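Local coordinates for hypothetical protein NMB0488 (Neisseria meningitidis, PDB 2GKP) that is of unknown function but is probably an immunity protein that protects its cell against a contact-dependent growth inhibition toxin, at residues 18-23 and 99-104. Sequence-based numbering, arbitrary orientation.
Sequences ANERAL and LGYKTR
The CA atoms of Arg-21 and Leu-99, 6.9 Å apart, are the nearest pair across the two segments, and no backbone hydrogen bond joins the two loops, so side chains bridge the gap. Arg-21 runs extended from CG to NE (chi2 -172°), which carries its guanidinium over one face of the Tyr-101 ring. The two planes lie 2° apart with Arg-21 CZ 3.8 Å from the centroid of the Tyr-101 ring, a stacked cation-pi pair. At the guanidinium edge, Arg-21 NH1 donates to Leu-99 O (2.9 Å), nearly in the guanidinium plane and with an N-H...O angle of 165°; together with the stack, this bond restrains the rotation of the guanidinium over the ring. The turn 18-23 links antiparallel strands 11-18 and 23-30, and the contact ties this beta-hairpin to the connection between helices 81-99 and 104-108, where Gly-100 leaves the helix with positive phi. Tyr-101 OH donates to Glu-20 OE2 (2.7 Å), which sits at the ring edge but receives the bond from above its carboxylate plane. The other carboxylate oxygen, Glu-20 OE1, accepts from Asn-110. Next to Arg-21 in sequence, Ala-22 CB packs against Leu-99 CD2 at 3.6 Å, both side chains also touching Ile-44 of strand 34-45.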
loop_
_atom_site.group_PDB
_atom_site.type_symbol
_atom_site.label_atom_id
_atom_site.label_comp_id
_atom_site.label_asym_id
_atom_site.label_seq_id
_atom_site.Cartn_x
_atom_site.Cartn_y
_atom_site.Cartn_z
ATOM N N ALA A 18 0.350 1.855 8.702
ATOM C CA ALA A 18 1.188 2.112 9.885
ATOM C C ALA A 18 0.371 1.970 11.109
ATOM O O ALA A 18 -0.714 2.549 11.186
ATOM C CB ALA A 18 1.768 3.536 9.845
ATOM N N ASN A 19 0.905 1.255 12.092
ATOM C CA ASN A 19 0.278 1.216 13.414
ATOM C C ASN A 19 1.330 1.499 14.469
ATOM O O ASN A 19 2.407 2.017 14.134
ATOM C CB ASN A 19 -0.553 -0.086 13.623
ATOM C CG ASN A 19 0.289 -1.361 13.727
ATOM O OD1 ASN A 19 -0.265 -2.503 13.767
ATOM N ND2 ASN A 19 1.602 -1.196 13.821
ATOM N N GLU A 20 1.032 1.201 15.732
ATOM C CA GLU A 20 2.003 1.569 16.749
ATOM C C GLU A 20 3.243 0.676 16.763
ATOM O O GLU A 20 4.177 0.941 17.540
ATOM C CB GLU A 20 1.364 1.614 18.159
ATOM C CG GLU A 20 1.065 0.244 18.815
ATOM C CD GLU A 20 -0.117 -0.502 18.231
ATOM O OE1 GLU A 20 -0.873 0.074 17.396
ATOM O OE2 GLU A 20 -0.289 -1.672 18.658
ATOM N N ARG A 21 3.269 -0.380 15.938
ATOM C CA ARG A 21 4.464 -1.254 15.906
ATOM C C ARG A 21 5.261 -1.204 14.617
ATOM O O ARG A 21 6.414 -1.587 14.630
ATOM C CB ARG A 21 4.116 -2.676 16.231
ATOM C CG ARG A 21 3.653 -2.849 17.678
ATOM C CD ARG A 21 3.478 -4.323 18.056
ATOM N NE ARG A 21 2.762 -4.348 19.344
ATOM C CZ ARG A 21 2.129 -5.396 19.874
ATOM N NH1 ARG A 21 2.213 -6.591 19.303
ATOM N NH2 ARG A 21 1.422 -5.207 20.988
ATOM N N ALA A 22 4.652 -0.788 13.496
ATOM C CA ALA A 22 5.344 -0.920 12.232
ATOM C C ALA A 22 4.755 -0.079 11.147
ATOM O O ALA A 22 3.561 0.277 11.181
ATOM C CB ALA A 22 5.300 -2.385 11.771
ATOM N N LEU A 23 5.596 0.178 10.151
ATOM C CA LEU A 23 5.158 0.552 8.790
ATOM C C LEU A 23 5.092 -0.718 7.930
ATOM O O LEU A 23 5.919 -1.606 8.118
ATOM C CB LEU A 23 6.140 1.541 8.145
ATOM C CG LEU A 23 6.646 2.678 9.031
ATOM C CD1 LEU A 23 7.642 3.536 8.254
ATOM C CD2 LEU A 23 5.471 3.530 9.508
ATOM N N LEU A 99 4.318 -9.315 14.020
ATOM C CA LEU A 99 4.347 -8.105 14.831
ATOM C C LEU A 99 3.996 -8.358 16.288
ATOM O O LEU A 99 3.930 -7.397 17.056
ATOM C CB LEU A 99 3.443 -6.999 14.238
ATOM C CG LEU A 99 3.930 -6.463 12.882
ATOM C CD1 LEU A 99 2.896 -5.469 12.386
ATOM C CD2 LEU A 99 5.264 -5.785 13.044
ATOM N N GLY A 100 3.819 -9.606 16.690
ATOM C CA GLY A 100 3.622 -9.912 18.117
ATOM C C GLY A 100 2.186 -9.776 18.628
ATOM O O GLY A 100 1.967 -9.595 19.826
ATOM N N TYR A 101 1.201 -9.801 17.732
ATOM C CA TYR A 101 -0.209 -9.662 18.136
ATOM C C TYR A 101 -0.883 -11.006 18.236
ATOM O O TYR A 101 -0.598 -11.948 17.482
ATOM C CB TYR A 101 -0.999 -8.827 17.122
ATOM C CG TYR A 101 -0.604 -7.375 17.043
ATOM C CD1 TYR A 101 -0.997 -6.457 18.014
ATOM C CD2 TYR A 101 0.151 -6.907 15.978
ATOM C CE1 TYR A 101 -0.649 -5.133 17.935
ATOM C CE2 TYR A 101 0.530 -5.585 15.912
ATOM C CZ TYR A 101 0.110 -4.689 16.860
ATOM O OH TYR A 101 0.464 -3.365 16.751
ATOM N N LYS A 102 -1.756 -11.103 19.234
ATOM C CA LYS A 102 -2.556 -12.285 19.468
ATOM C C LYS A 102 -3.992 -12.136 19.004
ATOM O O LYS A 102 -4.707 -13.139 18.912
ATOM C CB LYS A 102 -2.536 -12.651 20.982
ATOM C CG LYS A 102 -1.098 -12.845 21.456
ATOM C CD LYS A 102 -0.405 -14.050 20.840
ATOM C CE LYS A 102 1.105 -14.089 21.142
ATOM N NZ LYS A 102 1.905 -12.887 20.724
ATOM N N THR A 103 -4.430 -10.912 18.736
ATOM C CA THR A 103 -5.788 -10.639 18.240
ATOM C C THR A 103 -5.717 -9.709 17.049
ATOM O O THR A 103 -4.898 -8.806 16.999
ATOM C CB THR A 103 -6.752 -10.010 19.311
ATOM O OG1 THR A 103 -6.352 -8.680 19.655
ATOM C CG2 THR A 103 -6.811 -10.842 20.584
ATOM N N ARG A 104 -6.590 -9.931 16.067
ATOM C CA ARG A 104 -6.696 -8.965 14.968
ATOM C C ARG A 104 -7.189 -7.614 15.462
ATOM O O ARG A 104 -6.876 -6.586 14.857
ATOM C CB ARG A 104 -7.567 -9.501 13.808
ATOM C CG ARG A 104 -9.033 -9.633 14.124
ATOM C CD ARG A 104 -9.683 -10.650 13.214
ATOM N NE ARG A 104 -9.700 -10.196 11.832
ATOM C CZ ARG A 104 -9.679 -11.021 10.787
ATOM N NH1 ARG A 104 -9.742 -10.526 9.564
ATOM N NH2 ARG A 104 -9.562 -12.358 10.934
#